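Local coordinates for protein octenoyl-coa reductase/carboxylase (Streptomyces sp., PDB 4A0S) that carboxylates and reduces 2-octenoyl-CoA with NADPH, probably supplying an unusual extender unit for polyketide (cinnabaramide) biosynthesis, at residues V55-E64 and W102-V112; I309-F319 and V332-H343. One frame throughout, in Å; residues are numbered along the deposited sequence.

Interaction 1: V55-E64 and W102-V112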
loop_
_atom_site.group_PDB
_atom_site.type_symbol
_atom_site.label_atom_id
_atom_site.label_comp_id
_atom_site.label_asym_id
_atom_site.label_seq_id
_atom_site.Cartn_x
_atom_site.Cartn_y
_atom_site.Cartn_z
ATOM N N VAL A 55 -40.627 16.485 -16.256
ATOM C CA VAL A 55 -40.342 15.136 -16.673
ATOM C C VAL A 55 -41.082 14.211 -15.715
ATOM O O VAL A 55 -41.356 14.594 -14.577
ATOM C CB VAL A 55 -38.812 14.814 -16.665
ATOM C CG1 VAL A 55 -38.058 15.667 -17.674
ATOM C CG2 VAL A 55 -38.247 14.995 -15.278
ATOM N N PRO A 56 -41.414 12.995 -16.164
ATOM C CA PRO A 56 -42.134 12.080 -15.286
ATOM C C PRO A 56 -41.322 11.745 -14.049
ATOM O O PRO A 56 -40.124 11.478 -14.149
ATOM C CB PRO A 56 -42.292 10.832 -16.151
ATOM C CG PRO A 56 -42.329 11.379 -17.553
ATOM C CD PRO A 56 -41.302 12.465 -17.536
ATOM N N MET A 57 -41.973 11.771 -12.890
ATOM C CA MET A 57 -41.386 11.238 -11.666
ATOM C C MET A 57 -41.256 9.714 -11.786
ATOM O O MET A 57 -42.272 9.042 -11.953
ATOM C CB MET A 57 -42.288 11.560 -10.482
ATOM C CG MET A 57 -41.813 10.990 -9.169
ATOM S SD MET A 57 -40.231 11.702 -8.654
ATOM C CE MET A 57 -40.719 13.336 -8.134
ATOM N N PRO A 58 -40.025 9.167 -11.677
ATOM C CA PRO A 58 -39.925 7.706 -11.759
ATOM C C PRO A 58 -40.341 7.044 -10.463
ATOM O O PRO A 58 -40.450 7.708 -9.427
ATOM C CB PRO A 58 -38.431 7.474 -11.990
ATOM C CG PRO A 58 -37.784 8.594 -11.271
ATOM C CD PRO A 58 -38.695 9.782 -11.491
ATOM N N GLU A 59 -40.594 5.746 -10.539
ATOM C CA GLU A 59 -40.823 4.944 -9.367
ATOM C C GLU A 59 -39.491 4.727 -8.650
ATOM O O GLU A 59 -38.436 4.504 -9.276
ATOM C CB GLU A 59 -41.463 3.630 -9.764
ATOM C CG GLU A 59 -41.749 2.667 -8.631
ATOM C CD GLU A 59 -42.265 1.326 -9.131
ATOM O OE1 GLU A 59 -42.162 1.048 -10.349
ATOM O OE2 GLU A 59 -42.774 0.547 -8.298
ATOM N N LEU A 60 -39.552 4.841 -7.334
ATOM C CA LEU A 60 -38.376 4.702 -6.499
ATOM C C LEU A 60 -38.033 3.226 -6.270
ATOM O O LEU A 60 -38.877 2.435 -5.888
ATOM C CB LEU A 60 -38.670 5.380 -5.172
ATOM C CG LEU A 60 -37.535 6.037 -4.415
ATOM C CD1 LEU A 60 -36.810 7.072 -5.296
ATOM C CD2 LEU A 60 -38.158 6.651 -3.194
ATOM N N ALA A 61 -36.787 2.862 -6.521
ATOM C CA ALA A 61 -36.304 1.503 -6.264
ATOM C C ALA A 61 -36.156 1.335 -4.767
ATOM O O ALA A 61 -36.118 2.320 -4.048
ATOM C CB ALA A 61 -34.963 1.282 -6.959
ATOM N N PRO A 62 -36.053 0.088 -4.283
ATOM C CA PRO A 62 -36.057 -0.053 -2.826
ATOM C C PRO A 62 -34.808 0.490 -2.134
ATOM O O PRO A 62 -34.845 0.768 -0.933
ATOM C CB PRO A 62 -36.175 -1.564 -2.605
ATOM C CG PRO A 62 -35.747 -2.174 -3.904
ATOM C CD PRO A 62 -36.129 -1.210 -4.969
ATOM N N ASP A 63 -33.722 0.646 -2.882
ATOM C CA ASP A 63 -32.466 1.088 -2.295
ATOM C C ASP A 63 -32.267 2.570 -2.630
ATOM O O ASP A 63 -31.196 3.128 -2.422
ATOM C CB ASP A 63 -31.317 0.280 -2.869
ATOM C CG ASP A 63 -31.150 0.501 -4.363
ATOM O OD1 ASP A 63 -32.166 0.777 -5.058
ATOM O OD2 ASP A 63 -30.001 0.418 -4.854
ATOM N N GLU A 64 -33.316 3.202 -3.137
ATOM C CA GLU A 64 -33.190 4.578 -3.591
ATOM C C GLU A 64 -33.884 5.565 -2.693
ATOM O O GLU A 64 -34.760 5.210 -1.915
ATOM C CB GLU A 64 -33.742 4.722 -4.993
ATOM C CG GLU A 64 -32.779 4.283 -6.064
ATOM C CD GLU A 64 -33.452 4.178 -7.415
ATOM O OE1 GLU A 64 -34.652 4.506 -7.523
ATOM O OE2 GLU A 64 -32.790 3.752 -8.382
ATOM N N TRP A 102 -34.846 -2.701 -11.981
ATOM C CA TRP A 102 -34.982 -1.290 -11.673
ATOM C C TRP A 102 -34.202 -0.398 -12.608
ATOM O O TRP A 102 -34.563 0.764 -12.784
ATOM C CB TRP A 102 -34.586 -1.033 -10.234
ATOM C CG TRP A 102 -35.604 -1.558 -9.291
ATOM C CD1 TRP A 102 -35.524 -2.699 -8.545
ATOM C CD2 TRP A 102 -36.882 -0.969 -9.003
ATOM N NE1 TRP A 102 -36.678 -2.851 -7.794
ATOM C CE2 TRP A 102 -37.528 -1.806 -8.063
ATOM C CE3 TRP A 102 -37.545 0.184 -9.452
ATOM C CZ2 TRP A 102 -38.803 -1.522 -7.552
ATOM C CZ3 TRP A 102 -38.810 0.472 -8.937
ATOM C CH2 TRP A 102 -39.427 -0.389 -8.002
ATOM N N ALA A 103 -33.151 -0.936 -13.226
ATOM C CA ALA A 103 -32.306 -0.113 -14.098
ATOM C C ALA A 103 -33.037 0.392 -15.334
ATOM O O ALA A 103 -32.652 1.416 -15.887
ATOM C CB ALA A 103 -31.034 -0.848 -14.496
ATOM N N THR A 104 -34.091 -0.305 -15.762
ATOM C CA THR A 104 -34.708 0.058 -17.048
ATOM C C THR A 104 -35.291 1.468 -16.995
ATOM O O THR A 104 -35.409 2.117 -18.010
ATOM C CB THR A 104 -35.796 -0.942 -17.560
ATOM O OG1 THR A 104 -37.013 -0.728 -16.852
ATOM C CG2 THR A 104 -35.354 -2.377 -17.406
ATOM N N ARG A 105 -35.630 1.938 -15.798
ATOM C CA ARG A 105 -36.168 3.290 -15.632
ATOM C C ARG A 105 -35.263 4.363 -16.206
ATOM O O ARG A 105 -35.750 5.390 -16.668
ATOM C CB ARG A 105 -36.431 3.613 -14.166
ATOM C CG ARG A 105 -37.545 2.795 -13.503
ATOM C CD ARG A 105 -37.393 2.981 -12.002
ATOM N NE ARG A 105 -35.999 2.710 -11.625
ATOM C CZ ARG A 105 -35.353 3.254 -10.603
ATOM N NH1 ARG A 105 -35.953 4.125 -9.798
ATOM N NH2 ARG A 105 -34.098 2.909 -10.388
ATOM N N HIS A 106 -33.954 4.111 -16.193
ATOM C CA HIS A 106 -32.978 5.085 -16.656
ATOM C C HIS A 106 -33.070 5.387 -18.136
ATOM O O HIS A 106 -32.654 6.456 -18.578
ATOM C CB HIS A 106 -31.572 4.634 -16.286
ATOM C CG HIS A 106 -31.358 4.665 -14.827
ATOM N ND1 HIS A 106 -31.083 5.837 -14.159
ATOM C CD2 HIS A 106 -31.520 3.713 -13.884
ATOM C CE1 HIS A 106 -31.025 5.590 -12.863
ATOM N NE2 HIS A 106 -31.292 4.310 -12.673
ATOM N N ASP A 107 -33.647 4.452 -18.879
ATOM C CA ASP A 107 -33.722 4.599 -20.316
ATOM C C ASP A 107 -35.014 5.325 -20.652
ATOM O O ASP A 107 -36.108 4.759 -20.646
ATOM C CB ASP A 107 -33.561 3.245 -21.008
ATOM C CG ASP A 107 -33.778 3.317 -22.504
ATOM O OD1 ASP A 107 -33.704 4.423 -23.097
ATOM O OD2 ASP A 107 -34.003 2.240 -23.086
ATOM N N GLN A 108 -34.851 6.619 -20.900
ATOM C CA GLN A 108 -35.937 7.544 -21.132
ATOM C C GLN A 108 -35.561 8.436 -22.313
ATOM O O GLN A 108 -34.364 8.610 -22.587
ATOM C CB GLN A 108 -36.155 8.402 -19.874
ATOM C CG GLN A 108 -36.649 7.635 -18.649
ATOM C CD GLN A 108 -37.934 6.863 -18.907
ATOM O OE1 GLN A 108 -38.717 7.223 -19.795
ATOM N NE2 GLN A 108 -38.157 5.793 -18.142
ATOM N N PRO A 109 -36.572 9.004 -23.015
ATOM C CA PRO A 109 -36.322 9.942 -24.114
ATOM C C PRO A 109 -35.779 11.291 -23.618
ATOM O O PRO A 109 -35.447 12.169 -24.422
ATOM C CB PRO A 109 -37.707 10.131 -24.759
ATOM C CG PRO A 109 -38.669 9.296 -24.007
ATOM C CD PRO A 109 -38.012 8.840 -22.740
ATOM N N TYR A 110 -35.699 11.436 -22.299
ATOM C CA TYR A 110 -35.147 12.612 -21.656
ATOM C C TYR A 110 -34.046 12.125 -20.732
ATOM O O TYR A 110 -34.078 10.983 -20.255
ATOM C CB TYR A 110 -36.222 13.349 -20.848
ATOM C CG TYR A 110 -36.882 12.491 -19.792
ATOM C CD1 TYR A 110 -37.968 11.667 -20.105
ATOM C CD2 TYR A 110 -36.409 12.495 -18.476
ATOM C CE1 TYR A 110 -38.569 10.858 -19.119
ATOM C CE2 TYR A 110 -37.006 11.699 -17.492
ATOM C CZ TYR A 110 -38.076 10.891 -17.822
ATOM O OH TYR A 110 -38.648 10.119 -16.838
ATOM N N HIS A 111 -33.064 12.981 -20.499
ATOM C CA HIS A 111 -32.051 12.679 -19.529
ATOM C C HIS A 111 -31.907 13.833 -18.566
ATOM O O HIS A 111 -31.471 14.916 -18.955
ATOM C CB HIS A 111 -30.724 12.397 -20.194
ATOM C CG HIS A 111 -29.663 11.990 -19.228
ATOM N ND1 HIS A 111 -28.346 11.836 -19.594
ATOM C CD2 HIS A 111 -29.729 11.693 -17.907
ATOM C CE1 HIS A 111 -27.648 11.460 -18.538
ATOM N NE2 HIS A 111 -28.463 11.370 -17.502
ATOM N N VAL A 112 -32.272 13.585 -17.312
ATOM C CA VAL A 112 -32.113 14.579 -16.266
ATOM C C VAL A 112 -30.690 14.555 -15.728
ATOM O O VAL A 112 -30.261 13.600 -15.088
ATOM C CB VAL A 112 -33.127 14.399 -15.148
ATOM C CG1 VAL A 112 -32.980 15.540 -14.116
ATOM C CG2 VAL A 112 -34.559 14.345 -15.743
HETATM O O HOH W 1 -37.766 12.032 -14.184
#
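A61 and P62 lie over one face of the W102 indole: A61 CA stands 3.6 Å from the centroid of the six-membered ring, almost on its normal, and P62 CD leans over the five-membered ring, both as CH-pi contacts. At the indole's far edge the extended side chain of E59 crosses at about a right angle, its OE2 3.5 Å from W102 CH2, while NE1 is engaged by the I126 carbonyl of the second subunit. The R105 guanidinium takes W102 CE3 over one face and meets acceptors at its edge through all three nitrogens. NH1 and NH2 grip E64 end-on, NH2 to OE2 at 2.5 Å and nearly straight (173°); NH1 also donates to E59 O (2.6 Å), and NE returns to W102 O. A bend at chi3 (-51°) turns the guanidinium back toward that carbonyl. The R105 bonds link the 3-10 segment 102-106 to the type I turn 61-64 in the GroES-like part of the medium-chain dehydrogenase/reductase fold. A leucine in place of R105 would probably leave the E64 carboxylate without its counter-charge and E59 O without this donor. E64 OE1 accepts both R105 NH1 and, from above the carboxylate plane, A61 N. Farther along, Y110 is sandwiched between V55 CB on one face, 4.0 Å from the ring centroid, and Q108 CB on the other, while P56 CD packs obliquely against CE1 (3.5 Å).

Interaction 2: I309-F319 and V332-H343. With NAP (NADP nicotinamide-adenine-dinucleotide phosphate), chain F.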
loop_
_atom_site.group_PDB
_atom_site.type_symbol
_atom_site.label_atom_id
_atom_site.label_comp_id
_atom_site.label_asym_id
_atom_site.label_seq_id
_atom_site.Cartn_x
_atom_site.Cartn_y
_atom_site.Cartn_z
ATOM N N ILE A 309 3.305 14.917 -6.957
ATOM C CA ILE A 309 2.059 14.489 -7.574
ATOM C C ILE A 309 1.672 15.563 -8.563
ATOM O O ILE A 309 1.718 16.752 -8.242
ATOM C CB ILE A 309 0.925 14.322 -6.545
ATOM C CG1 ILE A 309 1.263 13.243 -5.511
ATOM C CG2 ILE A 309 -0.416 13.971 -7.234
ATOM C CD1 ILE A 309 0.437 13.393 -4.244
ATOM N N VAL A 310 1.300 15.133 -9.759
ATOM C CA VAL A 310 0.739 16.029 -10.730
ATOM C C VAL A 310 -0.723 15.669 -10.827
ATOM O O VAL A 310 -1.091 14.523 -11.086
ATOM C CB VAL A 310 1.397 15.890 -12.099
ATOM C CG1 VAL A 310 0.779 16.865 -13.067
ATOM C CG2 VAL A 310 2.897 16.096 -11.968
ATOM N N PHE A 311 -1.545 16.681 -10.628
ATOM C CA PHE A 311 -2.982 16.541 -10.607
ATOM C C PHE A 311 -3.464 16.882 -12.007
ATOM O O PHE A 311 -3.480 18.045 -12.418
ATOM C CB PHE A 311 -3.544 17.495 -9.560
ATOM C CG PHE A 311 -5.020 17.371 -9.338
ATOM C CD1 PHE A 311 -5.912 18.131 -10.081
ATOM C CD2 PHE A 311 -5.513 16.519 -8.363
ATOM C CE1 PHE A 311 -7.290 18.025 -9.872
ATOM C CE2 PHE A 311 -6.878 16.417 -8.129
ATOM C CZ PHE A 311 -7.771 17.167 -8.900
ATOM N N GLU A 312 -3.787 15.835 -12.760
ATOM C CA GLU A 312 -4.204 15.953 -14.139
ATOM C C GLU A 312 -5.700 15.873 -14.353
ATOM O O GLU A 312 -6.427 15.257 -13.581
ATOM C CB GLU A 312 -3.538 14.862 -14.969
ATOM C CG GLU A 312 -2.337 15.338 -15.681
ATOM C CD GLU A 312 -2.693 16.149 -16.905
ATOM O OE1 GLU A 312 -3.868 16.153 -17.299
ATOM O OE2 GLU A 312 -1.788 16.760 -17.483
ATOM N N HIS A 313 -6.149 16.497 -15.434
ATOM C CA HIS A 313 -7.527 16.388 -15.892
ATOM C C HIS A 313 -7.675 17.239 -17.143
ATOM O O HIS A 313 -8.634 17.108 -17.881
ATOM C CB HIS A 313 -8.491 16.870 -14.828
ATOM C CG HIS A 313 -8.191 18.244 -14.335
ATOM N ND1 HIS A 313 -8.738 19.376 -14.901
ATOM C CD2 HIS A 313 -7.408 18.670 -13.315
ATOM C CE1 HIS A 313 -8.306 20.441 -14.247
ATOM N NE2 HIS A 313 -7.497 20.037 -13.284
ATOM N N THR A 314 -6.692 18.109 -17.358
ATOM C CA THR A 314 -6.684 19.008 -18.498
ATOM C C THR A 314 -6.453 18.238 -19.773
ATOM O O THR A 314 -6.897 18.666 -20.823
ATOM C CB THR A 314 -5.619 20.092 -18.355
ATOM O OG1 THR A 314 -4.515 19.583 -17.594
ATOM C CG2 THR A 314 -6.211 21.290 -17.643
ATOM N N GLY A 315 -5.735 17.123 -19.677
ATOM C CA GLY A 315 -5.714 16.126 -20.750
ATOM C C GLY A 315 -4.494 16.118 -21.638
ATOM O O GLY A 315 -3.389 16.416 -21.188
ATOM N N ARG A 316 -4.733 15.790 -22.908
ATOM C CA ARG A 316 -3.709 15.603 -23.943
ATOM C C ARG A 316 -2.672 16.729 -23.990
ATOM O O ARG A 316 -1.467 16.492 -24.113
ATOM C CB ARG A 316 -4.427 15.425 -25.296
ATOM C CG ARG A 316 -3.667 15.826 -26.524
ATOM C CD ARG A 316 -4.315 15.278 -27.787
ATOM N NE ARG A 316 -3.367 15.397 -28.899
ATOM C CZ ARG A 316 -2.425 14.501 -29.194
ATOM N NH1 ARG A 316 -2.306 13.374 -28.497
ATOM N NH2 ARG A 316 -1.608 14.716 -30.210
ATOM N N VAL A 317 -3.144 17.956 -23.846
ATOM C CA VAL A 317 -2.294 19.131 -23.989
ATOM C C VAL A 317 -1.212 19.173 -22.914
ATOM O O VAL A 317 -0.069 19.518 -23.189
ATOM C CB VAL A 317 -3.147 20.414 -23.972
ATOM C CG1 VAL A 317 -2.286 21.635 -23.748
ATOM C CG2 VAL A 317 -3.891 20.545 -25.283
ATOM N N THR A 318 -1.586 18.800 -21.697
ATOM C CA THR A 318 -0.703 18.913 -20.539
ATOM C C THR A 318 -0.098 17.585 -20.125
ATOM O O THR A 318 0.857 17.548 -19.346
ATOM C CB THR A 318 -1.466 19.463 -19.323
ATOM O OG1 THR A 318 -2.599 18.631 -19.063
ATOM C CG2 THR A 318 -1.941 20.874 -19.602
ATOM N N PHE A 319 -0.666 16.488 -20.607
ATOM C CA PHE A 319 -0.326 15.206 -20.010
ATOM C C PHE A 319 1.127 14.815 -20.211
ATOM O O PHE A 319 1.743 14.288 -19.302
ATOM C CB PHE A 319 -1.238 14.096 -20.495
ATOM C CG PHE A 319 -1.038 12.814 -19.759
ATOM C CD1 PHE A 319 -1.683 12.591 -18.560
ATOM C CD2 PHE A 319 -0.176 11.845 -20.247
ATOM C CE1 PHE A 319 -1.499 11.413 -17.859
ATOM C CE2 PHE A 319 0.021 10.658 -19.537
ATOM C CZ PHE A 319 -0.635 10.457 -18.345
ATOM N N VAL A 332 1.446 10.935 -11.609
ATOM C CA VAL A 332 0.491 11.728 -12.326
ATOM C C VAL A 332 -0.844 11.047 -12.036
ATOM O O VAL A 332 -1.030 9.882 -12.364
ATOM C CB VAL A 332 0.762 11.716 -13.834
ATOM C CG1 VAL A 332 -0.317 12.517 -14.553
ATOM C CG2 VAL A 332 2.143 12.257 -14.134
ATOM N N VAL A 333 -1.745 11.758 -11.387
ATOM C CA VAL A 333 -3.065 11.220 -11.137
ATOM C C VAL A 333 -4.018 11.975 -12.036
ATOM O O VAL A 333 -4.007 13.204 -12.060
ATOM C CB VAL A 333 -3.459 11.264 -9.635
ATOM C CG1 VAL A 333 -3.428 12.706 -9.065
ATOM C CG2 VAL A 333 -4.809 10.581 -9.400
ATOM N N THR A 334 -4.810 11.236 -12.807
ATOM C CA THR A 334 -5.663 11.859 -13.807
ATOM C C THR A 334 -7.090 11.365 -13.706
ATOM O O THR A 334 -7.325 10.164 -13.513
ATOM C CB THR A 334 -5.160 11.586 -15.245
ATOM O OG1 THR A 334 -6.078 12.165 -16.182
ATOM C CG2 THR A 334 -5.024 10.080 -15.508
ATOM N N CYS A 335 -8.033 12.289 -13.853
ATOM C CA CYS A 335 -9.451 11.931 -13.826
ATOM C C CYS A 335 -10.184 12.502 -15.013
ATOM O O CYS A 335 -11.418 12.524 -15.051
ATOM C CB CYS A 335 -10.105 12.470 -12.557
ATOM S SG CYS A 335 -10.186 14.279 -12.484
ATOM N N GLY A 336 -9.436 12.951 -16.009
ATOM C CA GLY A 336 -10.097 13.627 -17.104
ATOM C C GLY A 336 -9.134 14.003 -18.187
ATOM O O GLY A 336 -7.932 13.813 -18.060
ATOM N N SER A 337 -9.700 14.531 -19.261
ATOM C CA SER A 337 -8.942 14.893 -20.430
ATOM C C SER A 337 -9.693 16.000 -21.153
ATOM O O SER A 337 -10.119 15.815 -22.282
ATOM C CB SER A 337 -8.795 13.681 -21.342
ATOM O OG SER A 337 -7.939 12.724 -20.785
ATOM N N SER A 338 -9.873 17.145 -20.506
ATOM C CA SER A 338 -10.716 18.202 -21.094
ATOM C C SER A 338 -10.220 18.608 -22.474
ATOM O O SER A 338 -11.016 18.862 -23.363
ATOM C CB SER A 338 -10.733 19.435 -20.216
ATOM O OG SER A 338 -11.150 19.110 -18.915
ATOM N N SER A 339 -8.896 18.646 -22.643
ATOM C CA SER A 339 -8.301 19.099 -23.898
ATOM C C SER A 339 -8.246 17.987 -24.930
ATOM O O SER A 339 -7.799 18.202 -26.028
ATOM C CB SER A 339 -6.891 19.644 -23.658
ATOM O OG SER A 339 -6.034 18.604 -23.268
ATOM N N GLY A 340 -8.687 16.790 -24.550
ATOM C CA GLY A 340 -8.658 15.641 -25.446
ATOM C C GLY A 340 -8.074 14.426 -24.752
ATOM O O GLY A 340 -7.069 14.521 -24.073
ATOM N N TYR A 341 -8.690 13.270 -24.957
ATOM C CA TYR A 341 -8.302 12.060 -24.226
ATOM C C TYR A 341 -7.211 11.212 -24.875
ATOM O O TYR A 341 -6.774 10.227 -24.293
ATOM C CB TYR A 341 -9.526 11.197 -23.979
ATOM C CG TYR A 341 -10.328 10.866 -25.220
ATOM C CD1 TYR A 341 -9.877 9.926 -26.147
ATOM C CD2 TYR A 341 -11.554 11.478 -25.446
ATOM C CE1 TYR A 341 -10.623 9.628 -27.278
ATOM C CE2 TYR A 341 -12.309 11.181 -26.554
ATOM C CZ TYR A 341 -11.847 10.265 -27.463
ATOM O OH TYR A 341 -12.614 9.994 -28.561
ATOM N N LEU A 342 -6.813 11.553 -26.094
ATOM C CA LEU A 342 -5.731 10.834 -26.749
ATOM C C LEU A 342 -4.432 11.382 -26.224
ATOM O O LEU A 342 -3.860 12.321 -26.775
ATOM C CB LEU A 342 -5.813 10.967 -28.272
ATOM C CG LEU A 342 -7.008 10.260 -28.904
ATOM C CD1 LEU A 342 -6.995 10.374 -30.417
ATOM C CD2 LEU A 342 -6.989 8.808 -28.457
ATOM N N HIS A 343 -3.989 10.820 -25.114
ATOM C CA HIS A 343 -2.779 11.297 -24.474
ATOM C C HIS A 343 -1.586 10.724 -25.173
ATOM O O HIS A 343 -1.595 9.564 -25.549
ATOM C CB HIS A 343 -2.754 10.855 -23.029
ATOM C CG HIS A 343 -3.735 11.580 -22.163
ATOM N ND1 HIS A 343 -3.670 11.540 -20.788
ATOM C CD2 HIS A 343 -4.784 12.381 -22.474
ATOM C CE1 HIS A 343 -4.645 12.284 -20.289
ATOM N NE2 HIS A 343 -5.332 12.806 -21.291
HETATM P PA NAP F . -13.770 23.184 -14.685
HETATM O O1A NAP F . -14.425 23.718 -13.356
HETATM O O2A NAP F . -14.228 23.821 -15.963
HETATM O O5B NAP F . -12.258 23.418 -14.529
HETATM C C5B NAP F . -11.422 22.891 -15.541
HETATM C C4B NAP F . -10.158 23.734 -15.541
HETATM O O4B NAP F . -9.308 23.151 -16.539
HETATM C C3B NAP F . -10.405 25.202 -15.949
HETATM O O3B NAP F . -10.128 25.973 -14.798
HETATM C C2B NAP F . -9.300 25.510 -16.948
HETATM O O2B NAP F . -8.109 25.963 -16.307
HETATM C C1B NAP F . -8.999 24.194 -17.570
HETATM N N9A NAP F . -9.940 23.993 -18.700
HETATM C C8A NAP F . -11.208 24.412 -18.837
HETATM N N7A NAP F . -11.718 23.982 -19.999
HETATM C C5A NAP F . -10.752 23.288 -20.584
HETATM C C6A NAP F . -10.682 22.640 -21.792
HETATM N N6A NAP F . -11.748 22.611 -22.591
HETATM N N1A NAP F . -9.553 22.025 -22.107
HETATM C C2A NAP F . -8.506 22.024 -21.287
HETATM N N3A NAP F . -8.520 22.655 -20.133
HETATM C C4A NAP F . -9.639 23.287 -19.769
HETATM O O3 NAP F . -13.970 21.601 -14.811
HETATM P PN NAP F . -13.643 20.568 -13.623
HETATM O O1N NAP F . -15.037 20.422 -12.919
HETATM O O2N NAP F . -12.450 20.948 -12.784
HETATM O O5D NAP F . -13.394 19.281 -14.532
HETATM C C5D NAP F . -12.178 19.289 -15.273
HETATM C C4D NAP F . -12.155 17.979 -16.008
HETATM O O4D NAP F . -12.232 16.930 -14.980
HETATM C C3D NAP F . -13.376 17.764 -16.902
HETATM O O3D NAP F . -12.823 17.110 -18.062
HETATM C C2D NAP F . -14.261 16.827 -16.107
HETATM O O2D NAP F . -15.088 16.012 -16.971
HETATM C C1D NAP F . -13.177 15.955 -15.506
HETATM N N1N NAP F . -13.695 15.470 -14.249
HETATM C C2N NAP F . -13.584 14.116 -14.012
HETATM C C3N NAP F . -14.071 13.679 -12.812
HETATM C C7N NAP F . -13.965 12.224 -12.567
HETATM O O7N NAP F . -13.370 11.471 -13.344
HETATM N N7N NAP F . -14.599 11.852 -11.488
HETATM C C4N NAP F . -14.647 14.539 -11.872
HETATM C C5N NAP F . -14.751 15.901 -12.091
HETATM C C6N NAP F . -14.259 16.372 -13.298
HETATM P P2B NAP F . -7.050 26.696 -17.273
HETATM O O1X NAP F . -6.190 27.401 -16.083
HETATM O O2X NAP F . -6.146 25.617 -18.057
HETATM O O3X NAP F . -7.947 27.590 -18.095
HETATM O O HOH W 2 -5.336 13.897 -17.830
HETATM O O HOH W 3 -9.675 20.492 -17.399
#
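T314 O is gripped twice by S339, whose OG (2.6 Å) and N (2.7 Å) reach it from opposite faces of the carbonyl plane. S339 OG, set between its backbone N and carbonyl carbon (chi1 67°), also accepts V317 N (3.0 Å, 172°), linking the loop carbonyl to the backbone leading into the helix. R316 N donates to G340 O, and the extended R316 side chain carries NH1 to L342 O. Leading into the loops, strands 309-312 and 332-334 run parallel within the beta-alpha-beta crossover of the Rossmann domain. F319 CB lies over one face of the H343 ring. E312 folds back at chi2 to take G315 N on the syn lone pair of OE1, its OE2 held by T318 and S322. S338 OG meets NADP O3D at 2.7 Å, and a water joins H313 ND1, S338 OG and NADP O4B; H313 NE2 bonds to the W227 carbonyl. A side chain at G336 would run into C1D of the nicotinamide ribose. S338 N donates to H313 O (2.9 Å). With T314 O and H313 O both held, the loop rim is probably well fixed, presenting the S338 hydroxyl to the cofactor directly and the H313 imidazole through water.

In the fold
Interaction 1 precedes interaction 2 along the chain and the two do not touch: their centres are 33 Å apart and their nearest atoms about 17 Å. They belong to different parts of the medium-chain reductase fold, segments 55-64 and 102-112 to the GroES-like part and segments 309-319 and 332-343 to the Rossmann domain. Only interaction 2 meets the cofactor, contributing H313, T314, C335, S338 and S339 to the NADP pocket, with G336 about 6 Å, between nearest atoms, from the bound octanoyl-CoA; interaction 1 lies away from the cofactor and substrate pockets. Both reach other copies in the tetramer, interaction 1 the second subunit and interaction 2 the third, whose strand pairs antiparallel with L342 and H343.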